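Long-range contacts in toxin 2A (Paenibacillus larvae, PDB 5URP), which acts as an ADP-ribosyltransferase toxin and virulence factor, probably transferring ADP-ribose from NAD+ to a protein of its host: residues 23-28 with 102-107; 42-47 with 90-95; 68-73 with 146-151; 165-170 with 214-219. All coordinates share one frame; numbering follows the deposited sequence.

Interaction 1: residues 23-28 with 102-107; sequences MIDFRI and TVYRGT
An Asx turn at D25 meets T102 and Y104 at the start of the strand whose Y104-R105-G106 sequence fits the arginine motif of R-S-E ADP-ribosyltransferases. The Y104 hydroxyl donates to D25 OD1 over 2.6 Å, reaching the syn side of the carboxylate and lying 16° out of its plane. The acid approaches in the plane of the phenol, at the ring edge. With CG anti to the backbone N (chi1 177°), the D25 carboxylate lies beside its own carbonyl carbon, where OD1 also accepts R27 N at 3.0 Å from above the carboxylate plane and so closes the turn. Just before the turn, T102 N donates to I24 O at 2.8 Å. A water extends this pairing, accepting from F26 N (2.8 Å) and donating to T102 O (2.7 Å). M23 curls its thioether across the threonine, bringing SD to 3.4 Å from T102 OG1. I24 and F26 also pack on W36 of helix 30-45. Two donors thus grip one oxygen of D25, which would probably favour the carboxylate form, while the bond orients the phenol O-H and the N-terminal loop is fastened to the beginning of an outer strand of the sheet.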
loop_
_atom_site.group_PDB
_atom_site.type_symbol
_atom_site.label_atom_id
_atom_site.label_comp_id
_atom_site.label_asym_id
_atom_site.label_seq_id
_atom_site.Cartn_x
_atom_site.Cartn_y
_atom_site.Cartn_z
ATOM N N MET A 23 14.472 12.513 -0.704
ATOM C CA MET A 23 13.157 11.887 -0.866
ATOM C C MET A 23 12.707 11.981 -2.322
ATOM O O MET A 23 12.697 13.057 -2.918
ATOM C CB MET A 23 12.113 12.548 0.042
ATOM C CG MET A 23 10.657 12.074 -0.164
ATOM S SD MET A 23 10.400 10.343 0.267
ATOM C CE MET A 23 10.723 10.390 2.029
ATOM N N ILE A 24 12.375 10.834 -2.872
ATOM C CA ILE A 24 11.856 10.703 -4.231
ATOM C C ILE A 24 10.340 10.676 -4.172
ATOM O O ILE A 24 9.751 9.884 -3.426
ATOM C CB ILE A 24 12.371 9.422 -4.902
ATOM C CG1 ILE A 24 13.905 9.394 -4.967
ATOM C CG2 ILE A 24 11.769 9.285 -6.296
ATOM C CD1 ILE A 24 14.417 8.034 -5.366
ATOM N N ASP A 25 9.700 11.479 -5.017
ATOM C CA ASP A 25 8.245 11.449 -5.144
ATOM C C ASP A 25 7.932 11.691 -6.615
ATOM O O ASP A 25 8.179 12.786 -7.120
ATOM C CB ASP A 25 7.614 12.503 -4.236
ATOM C CG ASP A 25 6.109 12.590 -4.361
ATOM O OD1 ASP A 25 5.479 11.774 -5.076
ATOM O OD2 ASP A 25 5.555 13.491 -3.716
ATOM N N PHE A 26 7.469 10.649 -7.298
ATOM C CA PHE A 26 7.198 10.701 -8.727
ATOM C C PHE A 26 5.865 11.349 -9.058
ATOM O O PHE A 26 5.640 11.677 -10.225
ATOM C CB PHE A 26 7.251 9.287 -9.303
ATOM C CG PHE A 26 8.631 8.684 -9.264
ATOM C CD1 PHE A 26 9.638 9.191 -10.051
ATOM C CD2 PHE A 26 8.913 7.625 -8.423
ATOM C CE1 PHE A 26 10.918 8.645 -9.997
ATOM C CE2 PHE A 26 10.193 7.084 -8.372
ATOM C CZ PHE A 26 11.165 7.586 -9.149
ATOM N N ARG A 27 5.006 11.569 -8.068
ATOM C CA ARG A 27 3.718 12.249 -8.243
ATOM C C ARG A 27 2.935 11.470 -9.293
ATOM O O ARG A 27 2.500 10.352 -8.981
ATOM C CB ARG A 27 3.934 13.739 -8.527
ATOM C CG ARG A 27 4.540 14.496 -7.326
ATOM C CD ARG A 27 4.551 16.010 -7.521
ATOM N NE ARG A 27 3.219 16.557 -7.780
ATOM C CZ ARG A 27 2.370 16.984 -6.846
ATOM N NH1 ARG A 27 2.696 16.934 -5.560
ATOM N NH2 ARG A 27 1.184 17.464 -7.203
ATOM N N ILE A 28 2.680 12.009 -10.487
ATOM C CA ILE A 28 1.948 11.254 -11.515
ATOM C C ILE A 28 2.840 10.874 -12.696
ATOM O O ILE A 28 2.332 10.448 -13.736
ATOM C CB ILE A 28 0.711 12.035 -12.003
ATOM C CG1 ILE A 28 1.117 13.377 -12.596
ATOM C CG2 ILE A 28 -0.273 12.230 -10.855
ATOM C CD1 ILE A 28 -0.059 14.082 -13.353
ATOM N N THR A 102 8.291 8.109 -1.790
ATOM C CA THR A 102 6.883 8.298 -1.504
ATOM C C THR A 102 6.075 7.358 -2.391
ATOM O O THR A 102 6.355 7.237 -3.587
ATOM C CB THR A 102 6.481 9.747 -1.776
ATOM O OG1 THR A 102 7.254 10.615 -0.952
ATOM C CG2 THR A 102 5.010 9.968 -1.464
ATOM N N VAL A 103 5.114 6.679 -1.790
ATOM C CA VAL A 103 4.193 5.837 -2.533
ATOM C C VAL A 103 2.761 6.234 -2.172
ATOM O O VAL A 103 2.511 6.972 -1.230
ATOM C CB VAL A 103 4.417 4.342 -2.292
ATOM C CG1 VAL A 103 5.809 3.917 -2.777
ATOM C CG2 VAL A 103 4.194 3.967 -0.801
ATOM N N TYR A 104 1.826 5.746 -2.978
ATOM C CA TYR A 104 0.422 6.149 -2.900
ATOM C C TYR A 104 -0.480 4.930 -2.820
ATOM O O TYR A 104 -0.200 3.890 -3.427
ATOM C CB TYR A 104 0.053 6.989 -4.141
ATOM C CG TYR A 104 0.835 8.262 -4.233
ATOM C CD1 TYR A 104 0.375 9.419 -3.615
ATOM C CD2 TYR A 104 2.031 8.312 -4.918
ATOM C CE1 TYR A 104 1.085 10.575 -3.664
ATOM C CE2 TYR A 104 2.772 9.497 -4.998
ATOM C CZ TYR A 104 2.290 10.624 -4.351
ATOM O OH TYR A 104 2.978 11.801 -4.435
ATOM N N ARG A 105 -1.578 5.050 -2.068
ATOM C CA ARG A 105 -2.535 3.957 -1.984
ATOM C C ARG A 105 -3.930 4.536 -1.845
ATOM O O ARG A 105 -4.186 5.289 -0.914
ATOM C CB ARG A 105 -2.233 3.061 -0.775
ATOM C CG ARG A 105 -3.247 1.984 -0.577
ATOM C CD ARG A 105 -2.780 1.034 0.520
ATOM N NE ARG A 105 -3.840 0.128 0.961
ATOM C CZ ARG A 105 -4.251 -0.946 0.296
ATOM N NH1 ARG A 105 -3.707 -1.281 -0.870
ATOM N NH2 ARG A 105 -5.230 -1.686 0.791
ATOM N N GLY A 106 -4.814 4.216 -2.779
ATOM C CA GLY A 106 -6.216 4.536 -2.602
ATOM C C GLY A 106 -6.917 3.431 -1.833
ATOM O O GLY A 106 -6.708 2.246 -2.091
ATOM N N THR A 107 -7.765 3.828 -0.893
ATOM C CA THR A 107 -8.494 2.839 -0.127
ATOM C C THR A 107 -9.787 3.484 0.373
ATOM O O THR A 107 -10.249 4.488 -0.170
ATOM C CB THR A 107 -7.576 2.267 0.979
ATOM O OG1 THR A 107 -8.210 1.134 1.589
ATOM C CG2 THR A 107 -7.218 3.317 2.010
HETATM O O HOH W 1 6.789 8.301 -6.010
#

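Interaction 2: residues 42-47 with 90-95; sequences SKWKST and KALIKT
W44, near the end of helix 30-45, and T95, at the end of a type I turn that starts at L92 on the last residue of helix 79-92, bring their CA atoms to 5.8 Å. Both segments are helix ends running out into loop, and the turn L92-T95 lies against the indole of W44. Its NE1 donates to A91 O at 3.0 Å, with an N-H...O angle of 149°. K94 N reaches the same carbonyl oxygen from the opposite face of the peptide plane at 3.2 Å, so A91 O, near the C-terminal end of the helix, accepts from both the turn and the indole. The chi1 of W44 (-172°) sends the ring away from its own backbone N and across to the second helix. T95 lies over one face in a CH-pi contact, its CB 3.9 Å from the centroid of the five-membered ring, while at the six-membered end L92 CD2 touches CZ2 of W44 at 4.0 Å. Beyond the ring, the extended K94 chain slides past T47 in the opposite direction, its CB 3.4 Å from T47 OG1, and NZ donates to T47 O at 2.9 Å. That ammonium also forms a salt bridge with E52 of helix 50-61. T47 OG1 in turn bonds W44 O in the carbonyl plane, on a lone pair, which ties the loop back to its helix. I56 of helix 50-61 touches both W44 and A91. A tryptophan joining two helix C termini in this way belongs to the all-helical N-terminal portion that precedes the beta-sheet core, as in C3-like ADP-ribosyltransferase toxins.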
loop_
_atom_site.group_PDB
_atom_site.type_symbol
_atom_site.label_atom_id
_atom_site.label_comp_id
_atom_site.label_asym_id
_atom_site.label_seq_id
_atom_site.Cartn_x
_atom_site.Cartn_y
_atom_site.Cartn_z
ATOM N N SER A 42 15.499 -4.982 -10.964
ATOM C CA SER A 42 16.593 -5.688 -11.619
ATOM C C SER A 42 17.529 -6.307 -10.592
ATOM O O SER A 42 18.043 -7.415 -10.791
ATOM C CB SER A 42 17.346 -4.728 -12.537
ATOM O OG SER A 42 18.413 -5.389 -13.178
ATOM N N LYS A 43 17.778 -5.609 -9.494
ATOM C CA LYS A 43 18.680 -6.168 -8.492
ATOM C C LYS A 43 17.972 -7.244 -7.678
ATOM O O LYS A 43 18.544 -8.299 -7.394
ATOM C CB LYS A 43 19.224 -5.040 -7.606
ATOM C CG LYS A 43 20.060 -4.039 -8.388
ATOM C CD LYS A 43 20.642 -2.939 -7.513
ATOM C CE LYS A 43 21.554 -2.021 -8.320
ATOM N NZ LYS A 43 22.167 -0.939 -7.491
ATOM N N TRP A 44 16.703 -7.017 -7.358
ATOM C CA TRP A 44 15.926 -7.975 -6.586
ATOM C C TRP A 44 15.772 -9.301 -7.318
ATOM O O TRP A 44 15.834 -10.374 -6.700
ATOM C CB TRP A 44 14.564 -7.356 -6.308
ATOM C CG TRP A 44 13.668 -8.068 -5.377
ATOM C CD1 TRP A 44 14.027 -8.904 -4.341
ATOM C CD2 TRP A 44 12.253 -7.964 -5.338
ATOM N NE1 TRP A 44 12.905 -9.314 -3.681
ATOM C CE2 TRP A 44 11.795 -8.776 -4.285
ATOM C CE3 TRP A 44 11.305 -7.271 -6.111
ATOM C CZ2 TRP A 44 10.454 -8.885 -3.962
ATOM C CZ3 TRP A 44 9.964 -7.395 -5.805
ATOM C CH2 TRP A 44 9.539 -8.214 -4.745
ATOM N N LYS A 45 15.566 -9.252 -8.640
ATOM C CA LYS A 45 15.152 -10.464 -9.343
ATOM C C LYS A 45 16.220 -11.548 -9.298
ATOM O O LYS A 45 15.889 -12.736 -9.315
ATOM C CB LYS A 45 14.765 -10.166 -10.791
ATOM C CG LYS A 45 15.856 -10.000 -11.799
ATOM C CD LYS A 45 15.209 -10.048 -13.171
ATOM C CE LYS A 45 16.172 -10.293 -14.293
ATOM N NZ LYS A 45 15.414 -10.668 -15.513
ATOM N N SER A 46 17.501 -11.182 -9.258
ATOM C CA SER A 46 18.518 -12.233 -9.218
ATOM C C SER A 46 18.584 -12.946 -7.878
ATOM O O SER A 46 19.322 -13.939 -7.762
ATOM C CB SER A 46 19.904 -11.673 -9.524
ATOM O OG SER A 46 20.138 -10.584 -8.669
ATOM N N THR A 47 17.896 -12.443 -6.860
ATOM C CA THR A 47 17.837 -13.119 -5.568
ATOM C C THR A 47 16.592 -13.965 -5.404
ATOM O O THR A 47 16.563 -14.820 -4.514
ATOM C CB THR A 47 17.890 -12.113 -4.411
ATOM O OG1 THR A 47 16.646 -11.435 -4.282
ATOM C CG2 THR A 47 19.087 -11.125 -4.602
ATOM N N LYS A 90 9.435 -14.219 2.570
ATOM C CA LYS A 90 10.837 -14.492 2.295
ATOM C C LYS A 90 11.332 -13.680 1.115
ATOM O O LYS A 90 12.496 -13.271 1.091
ATOM C CB LYS A 90 11.003 -15.994 2.065
ATOM C CG LYS A 90 12.381 -16.526 1.740
ATOM C CD LYS A 90 12.402 -18.070 1.840
ATOM C CE LYS A 90 11.456 -18.789 0.852
ATOM N NZ LYS A 90 12.045 -19.048 -0.516
ATOM N N ALA A 91 10.465 -13.433 0.121
ATOM C CA ALA A 91 10.858 -12.624 -1.018
ATOM C C ALA A 91 11.054 -11.160 -0.637
ATOM O O ALA A 91 11.979 -10.504 -1.135
ATOM C CB ALA A 91 9.797 -12.758 -2.131
ATOM N N LEU A 92 10.188 -10.603 0.199
ATOM C CA LEU A 92 10.278 -9.166 0.425
ATOM C C LEU A 92 11.478 -8.763 1.278
ATOM O O LEU A 92 11.928 -7.626 1.162
ATOM C CB LEU A 92 8.996 -8.661 1.054
ATOM C CG LEU A 92 7.778 -8.745 0.123
ATOM C CD1 LEU A 92 6.496 -8.397 0.880
ATOM C CD2 LEU A 92 7.861 -7.842 -1.128
ATOM N N ILE A 93 12.022 -9.660 2.102
ATOM C CA ILE A 93 13.229 -9.293 2.859
ATOM C C ILE A 93 14.491 -9.360 2.019
ATOM O O ILE A 93 15.575 -9.002 2.502
ATOM C CB ILE A 93 13.351 -10.144 4.136
ATOM C CG1 ILE A 93 13.482 -11.636 3.820
ATOM C CG2 ILE A 93 12.147 -9.841 5.016
ATOM C CD1 ILE A 93 13.699 -12.503 5.051
ATOM N N LYS A 94 14.384 -9.747 0.757
ATOM C CA LYS A 94 15.512 -9.772 -0.156
ATOM C C LYS A 94 15.749 -8.441 -0.865
ATOM O O LYS A 94 16.591 -8.379 -1.764
ATOM C CB LYS A 94 15.317 -10.861 -1.201
ATOM C CG LYS A 94 15.149 -12.246 -0.608
ATOM C CD LYS A 94 15.160 -13.287 -1.695
ATOM C CE LYS A 94 15.037 -14.683 -1.121
ATOM N NZ LYS A 94 15.099 -15.734 -2.175
ATOM N N THR A 95 15.036 -7.388 -0.513
ATOM C CA THR A 95 15.360 -6.120 -1.132
ATOM C C THR A 95 15.264 -5.008 -0.104
ATOM O O THR A 95 14.686 -5.158 0.968
ATOM C CB THR A 95 14.492 -5.886 -2.369
ATOM O OG1 THR A 95 15.024 -4.790 -3.148
ATOM C CG2 THR A 95 13.033 -5.685 -1.951
#

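Interaction 3: residues 68-73 with 146-151; sequences TYLREE and RGYLST
R146 opens the contact by laying its aliphatic base along helix 64-72: its CB is 4.0 Å from R71 CA, and its carbonyl O lies 3.5 Å from L70 CB. The rest of the arginine is extended and leads its guanidinium away from the helix. G147 follows, its backbone lying directly against the helix. L70 CD1 sits 3.8 Å from G147 CA, while R71 CG comes to 4.0 Å from G147 N. E145, the residue just before R146, accepts from G147 N and forms a salt bridge with R71 NE through the same OE1, so E145, at the end of strand 142-145, ties R71 to the backbone of the loop. At Y148 the contact ends in an apolar touch. L70 has CG beside its backbone N (chi1 -74°) and crosses the tyrosine obliquely, CD1 meeting CE2 at 3.8 Å. No hydrogen bond links the two segments. From L149 onward the chain leaves the helix as strand 149-152, whose S150-T151-S152 matches the STS motif of R-S-E transferases. Helix 64-72 thus packs against the link between strands 142-145 and 149-152, while helix 79-92 packs on Y148 and takes its hydroxyl through D89.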
loop_
_atom_site.group_PDB
_atom_site.type_symbol
_atom_site.label_atom_id
_atom_site.label_comp_id
_atom_site.label_asym_id
_atom_site.label_seq_id
_atom_site.Cartn_x
_atom_site.Cartn_y
_atom_site.Cartn_z
ATOM N N THR A 68 -7.310 -10.777 3.316
ATOM C CA THR A 68 -8.413 -11.061 4.220
ATOM C C THR A 68 -8.028 -12.126 5.228
ATOM O O THR A 68 -8.376 -12.039 6.414
ATOM C CB THR A 68 -9.640 -11.511 3.419
ATOM O OG1 THR A 68 -10.018 -10.465 2.516
ATOM C CG2 THR A 68 -10.786 -11.799 4.342
ATOM N N TYR A 69 -7.349 -13.165 4.766
ATOM C CA TYR A 69 -6.920 -14.222 5.667
ATOM C C TYR A 69 -6.024 -13.653 6.761
ATOM O O TYR A 69 -6.221 -13.916 7.947
ATOM C CB TYR A 69 -6.200 -15.289 4.846
ATOM C CG TYR A 69 -5.563 -16.397 5.626
ATOM C CD1 TYR A 69 -6.313 -17.464 6.086
ATOM C CD2 TYR A 69 -4.203 -16.400 5.868
ATOM C CE1 TYR A 69 -5.720 -18.491 6.788
ATOM C CE2 TYR A 69 -3.607 -17.414 6.561
ATOM C CZ TYR A 69 -4.362 -18.460 7.019
ATOM O OH TYR A 69 -3.772 -19.488 7.719
ATOM N N LEU A 70 -5.069 -12.812 6.375
ATOM C CA LEU A 70 -4.142 -12.257 7.359
ATOM C C LEU A 70 -4.850 -11.307 8.323
ATOM O O LEU A 70 -4.533 -11.263 9.514
ATOM C CB LEU A 70 -3.017 -11.533 6.630
ATOM C CG LEU A 70 -1.960 -12.387 5.942
ATOM C CD1 LEU A 70 -1.105 -11.515 5.056
ATOM C CD2 LEU A 70 -1.070 -13.085 6.998
ATOM N N ARG A 71 -5.810 -10.532 7.823
ATOM C CA ARG A 71 -6.537 -9.583 8.663
ATOM C C ARG A 71 -7.509 -10.274 9.608
ATOM O O ARG A 71 -7.725 -9.797 10.732
ATOM C CB ARG A 71 -7.312 -8.597 7.781
ATOM C CG ARG A 71 -6.500 -7.508 7.119
ATOM C CD ARG A 71 -7.358 -6.820 6.045
ATOM N NE ARG A 71 -6.839 -5.526 5.612
ATOM C CZ ARG A 71 -7.384 -4.790 4.643
ATOM N NH1 ARG A 71 -6.853 -3.617 4.311
ATOM N NH2 ARG A 71 -8.463 -5.223 4.002
ATOM N N GLU A 72 -8.117 -11.382 9.177
ATOM C CA GLU A 72 -9.242 -11.986 9.887
ATOM C C GLU A 72 -8.910 -13.285 10.603
ATOM O O GLU A 72 -9.433 -13.526 11.694
ATOM C CB GLU A 72 -10.394 -12.249 8.907
ATOM C CG GLU A 72 -10.960 -10.981 8.258
ATOM C CD GLU A 72 -12.224 -11.231 7.444
ATOM O OE1 GLU A 72 -12.519 -12.404 7.127
ATOM O OE2 GLU A 72 -12.921 -10.247 7.122
ATOM N N GLU A 73 -8.087 -14.148 10.012
ATOM C CA GLU A 73 -7.788 -15.467 10.563
ATOM C C GLU A 73 -6.393 -15.566 11.144
ATOM O O GLU A 73 -6.212 -16.158 12.212
ATOM C CB GLU A 73 -7.930 -16.549 9.482
ATOM C CG GLU A 73 -9.237 -16.522 8.706
ATOM C CD GLU A 73 -10.432 -16.869 9.565
ATOM O OE1 GLU A 73 -10.242 -17.161 10.767
ATOM O OE2 GLU A 73 -11.563 -16.854 9.034
ATOM N N ARG A 146 -2.265 -5.685 8.864
ATOM C CA ARG A 146 -1.998 -7.113 8.983
ATOM C C ARG A 146 -1.816 -7.810 7.639
ATOM O O ARG A 146 -1.064 -8.778 7.563
ATOM C CB ARG A 146 -3.114 -7.764 9.791
ATOM C CG ARG A 146 -3.102 -7.193 11.226
ATOM C CD ARG A 146 -3.929 -7.951 12.241
ATOM N NE ARG A 146 -4.126 -7.122 13.431
ATOM C CZ ARG A 146 -4.479 -7.576 14.629
ATOM N NH1 ARG A 146 -4.661 -8.876 14.834
ATOM N NH2 ARG A 146 -4.633 -6.717 15.629
ATOM N N GLY A 147 -2.507 -7.368 6.571
ATOM C CA GLY A 147 -2.219 -7.904 5.252
ATOM C C GLY A 147 -0.947 -7.323 4.680
ATOM O O GLY A 147 -0.297 -6.480 5.284
ATOM N N TYR A 148 -0.588 -7.755 3.466
ATOM C CA TYR A 148 0.433 -7.018 2.738
ATOM C C TYR A 148 -0.091 -5.636 2.344
ATOM O O TYR A 148 -1.295 -5.406 2.215
ATOM C CB TYR A 148 0.885 -7.799 1.498
ATOM C CG TYR A 148 1.519 -9.118 1.843
ATOM C CD1 TYR A 148 2.863 -9.198 2.251
ATOM C CD2 TYR A 148 0.770 -10.276 1.829
ATOM C CE1 TYR A 148 3.425 -10.425 2.587
ATOM C CE2 TYR A 148 1.307 -11.494 2.172
ATOM C CZ TYR A 148 2.632 -11.570 2.556
ATOM O OH TYR A 148 3.091 -12.802 2.881
ATOM N N LEU A 149 0.825 -4.713 2.149
ATOM C CA LEU A 149 0.480 -3.331 1.845
ATOM C C LEU A 149 0.914 -3.031 0.417
ATOM O O LEU A 149 2.085 -2.761 0.143
ATOM C CB LEU A 149 1.121 -2.395 2.865
ATOM C CG LEU A 149 0.671 -0.945 2.855
ATOM C CD1 LEU A 149 -0.831 -0.818 3.026
ATOM C CD2 LEU A 149 1.395 -0.191 3.981
ATOM N N SER A 150 -0.062 -3.079 -0.499
ATOM C CA SER A 150 0.150 -2.755 -1.897
ATOM C C SER A 150 0.006 -1.250 -2.082
ATOM O O SER A 150 -1.013 -0.665 -1.685
ATOM C CB SER A 150 -0.874 -3.482 -2.782
ATOM O OG SER A 150 -0.678 -4.887 -2.796
ATOM N N THR A 151 1.005 -0.637 -2.706
ATOM C CA THR A 151 1.052 0.795 -2.947
ATOM C C THR A 151 1.569 0.994 -4.363
ATOM O O THR A 151 1.930 0.029 -5.037
ATOM C CB THR A 151 1.981 1.505 -1.956
ATOM O OG1 THR A 151 3.336 1.184 -2.261
ATOM C CG2 THR A 151 1.663 1.100 -0.527
#

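Interaction 4: residues 165-170 with 214-219; sequences LIELKI and RLKVEA
L165 pairs with K216 at the start of a parallel register that runs through I166-V217 and E167-E218 to L168-A219. L165 N donates to L215 O at 2.9 Å, V217 N to L165 O, E167 N to V217 O at 2.8 Å, A219 N to E167 O, and K169 N to A219 O. The odd-numbered residues of 165-170 thus carry the bonds to 214-219. The segment axes lie 4.7 Å apart, at 14° to each other.

On the sheet face of L165 and E167, the extended K216 reaches across to the next strand: its NZ bridges to E167 OE1 at 2.7 Å, approaching from above the carboxylate plane (48° out of it). The same ammonium forms a longer salt bridge with E218 OE2 at 3.2 Å, so one lysine probably offsets the like charges of two glutamates. Near the start of the strands, L165 CD2 lies 3.9 Å from R214 NH1, while R214 NH2 is held by N209. The other face is apolar, with L168 CD1 against A219 CB at 3.8 Å and I166 CG1 against V217 CB at 4.3 Å.

Further out, E167 also packs on T102 and Y104. Strands 164-170 and 214-221 are the parallel neighbours within the otherwise antiparallel five-stranded sheet of the transferase core, flanked by strand 101-107 beside the first and strand 197-207 beside the second.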
loop_
_atom_site.group_PDB
_atom_site.type_symbol
_atom_site.label_atom_id
_atom_site.label_comp_id
_atom_site.label_asym_id
_atom_site.label_seq_id
_atom_site.Cartn_x
_atom_site.Cartn_y
_atom_site.Cartn_z
ATOM N N LEU A 165 -7.055 8.629 0.260
ATOM C CA LEU A 165 -5.771 8.606 -0.431
ATOM C C LEU A 165 -4.684 8.644 0.629
ATOM O O LEU A 165 -4.613 9.610 1.379
ATOM C CB LEU A 165 -5.601 9.808 -1.358
ATOM C CG LEU A 165 -4.269 9.925 -2.106
ATOM C CD1 LEU A 165 -4.032 8.729 -3.014
ATOM C CD2 LEU A 165 -4.213 11.229 -2.894
ATOM N N ILE A 166 -3.836 7.635 0.646
ATOM C CA ILE A 166 -2.698 7.600 1.565
ATOM C C ILE A 166 -1.464 7.961 0.767
ATOM O O ILE A 166 -1.213 7.373 -0.298
ATOM C CB ILE A 166 -2.510 6.217 2.203
ATOM C CG1 ILE A 166 -3.783 5.691 2.860
ATOM C CG2 ILE A 166 -1.335 6.285 3.210
ATOM C CD1 ILE A 166 -3.646 4.224 3.344
ATOM N N GLU A 167 -0.701 8.925 1.271
ATOM C CA GLU A 167 0.622 9.267 0.761
ATOM C C GLU A 167 1.615 8.783 1.822
ATOM O O GLU A 167 1.626 9.303 2.939
ATOM C CB GLU A 167 0.747 10.766 0.514
ATOM C CG GLU A 167 2.105 11.228 0.053
ATOM C CD GLU A 167 2.120 12.689 -0.402
ATOM O OE1 GLU A 167 1.137 13.149 -1.031
ATOM O OE2 GLU A 167 3.132 13.363 -0.159
ATOM N N LEU A 168 2.426 7.788 1.480
ATOM C CA LEU A 168 3.235 7.079 2.472
ATOM C C LEU A 168 4.708 7.245 2.152
ATOM O O LEU A 168 5.140 6.968 1.036
ATOM C CB LEU A 168 2.833 5.601 2.468
ATOM C CG LEU A 168 3.498 4.670 3.435
ATOM C CD1 LEU A 168 2.986 4.998 4.819
ATOM C CD2 LEU A 168 3.142 3.255 3.043
ATOM N N LYS A 169 5.502 7.663 3.141
ATOM C CA LYS A 169 6.935 7.790 2.943
ATOM C C LYS A 169 7.594 6.510 3.432
ATOM O O LYS A 169 7.304 6.064 4.541
ATOM C CB LYS A 169 7.486 8.993 3.710
ATOM C CG LYS A 169 6.841 10.310 3.319
ATOM C CD LYS A 169 7.218 11.435 4.264
ATOM C CE LYS A 169 6.522 12.735 3.895
ATOM N NZ LYS A 169 6.740 13.801 4.912
ATOM N N ILE A 170 8.423 5.897 2.594
ATOM C CA ILE A 170 9.159 4.683 2.950
ATOM C C ILE A 170 10.621 5.085 3.112
ATOM O O ILE A 170 11.205 5.627 2.168
ATOM C CB ILE A 170 9.053 3.571 1.889
ATOM C CG1 ILE A 170 7.625 3.258 1.495
ATOM C CG2 ILE A 170 9.664 2.283 2.422
ATOM C CD1 ILE A 170 7.583 2.391 0.257
ATOM N N ARG A 214 -12.037 13.773 -0.979
ATOM C CA ARG A 214 -11.431 12.606 -0.372
ATOM C C ARG A 214 -10.762 13.002 0.933
ATOM O O ARG A 214 -10.503 14.176 1.202
ATOM C CB ARG A 214 -10.371 11.955 -1.282
ATOM C CG ARG A 214 -10.924 11.406 -2.585
ATOM C CD ARG A 214 -9.826 10.946 -3.505
ATOM N NE ARG A 214 -9.057 12.055 -4.058
ATOM C CZ ARG A 214 -7.943 11.892 -4.761
ATOM N NH1 ARG A 214 -7.462 10.669 -4.971
ATOM N NH2 ARG A 214 -7.308 12.948 -5.253
ATOM N N LEU A 215 -10.499 12.000 1.750
ATOM C CA LEU A 215 -9.665 12.181 2.924
ATOM C C LEU A 215 -8.238 11.791 2.562
ATOM O O LEU A 215 -8.001 10.663 2.127
ATOM C CB LEU A 215 -10.175 11.322 4.077
ATOM C CG LEU A 215 -9.832 11.753 5.476
ATOM C CD1 LEU A 215 -10.570 13.051 5.836
ATOM C CD2 LEU A 215 -10.253 10.611 6.361
ATOM N N LYS A 216 -7.296 12.708 2.766
ATOM C CA LYS A 216 -5.896 12.469 2.479
ATOM C C LYS A 216 -5.162 12.187 3.780
ATOM O O LYS A 216 -5.277 12.965 4.727
ATOM C CB LYS A 216 -5.234 13.653 1.779
ATOM C CG LYS A 216 -3.860 13.222 1.237
ATOM C CD LYS A 216 -3.077 14.312 0.581
ATOM C CE LYS A 216 -1.683 13.772 0.175
ATOM N NZ LYS A 216 -0.777 14.869 -0.237
ATOM N N VAL A 217 -4.416 11.089 3.802
ATOM C CA VAL A 217 -3.660 10.638 4.967
ATOM C C VAL A 217 -2.191 10.697 4.585
ATOM O O VAL A 217 -1.782 10.051 3.620
ATOM C CB VAL A 217 -4.050 9.211 5.357
ATOM C CG1 VAL A 217 -3.182 8.702 6.530
ATOM C CG2 VAL A 217 -5.559 9.158 5.668
ATOM N N GLU A 218 -1.403 11.467 5.321
ATOM C CA GLU A 218 0.032 11.549 5.076
ATOM C C GLU A 218 0.705 10.785 6.207
ATOM O O GLU A 218 0.468 11.092 7.373
ATOM C CB GLU A 218 0.509 13.002 4.994
ATOM C CG GLU A 218 -0.074 13.659 3.758
ATOM C CD GLU A 218 0.012 15.164 3.723
ATOM O OE1 GLU A 218 0.721 15.756 4.546
ATOM O OE2 GLU A 218 -0.633 15.753 2.818
ATOM N N ALA A 219 1.495 9.783 5.852
ATOM C CA ALA A 219 2.040 8.860 6.845
ATOM C C ALA A 219 3.458 8.453 6.474
ATOM O O ALA A 219 3.914 8.630 5.342
ATOM C CB ALA A 219 1.183 7.608 6.977
#

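Overall arrangement
From the N terminus, interaction 1 closes a long loop, bringing residues 23-28 to strand 101-107 after four helices have passed. Interaction 2 is nested inside that loop, joining the ends of its first and last helices. Interaction 3 starts within it, at helix 64-72, but closes later at 146-151, and so crosses both; it meets interaction 1 where R105 NH1 bonds S150 O, and interaction 2 where L92 packs on Y148. Interaction 4 follows in series and shares the five-stranded sheet with interaction 1, through backbone bonds between strands 101-107 and 164-170. The N-terminal part is thereby tied to the five-stranded sheet and to the link leading into strand 149-152.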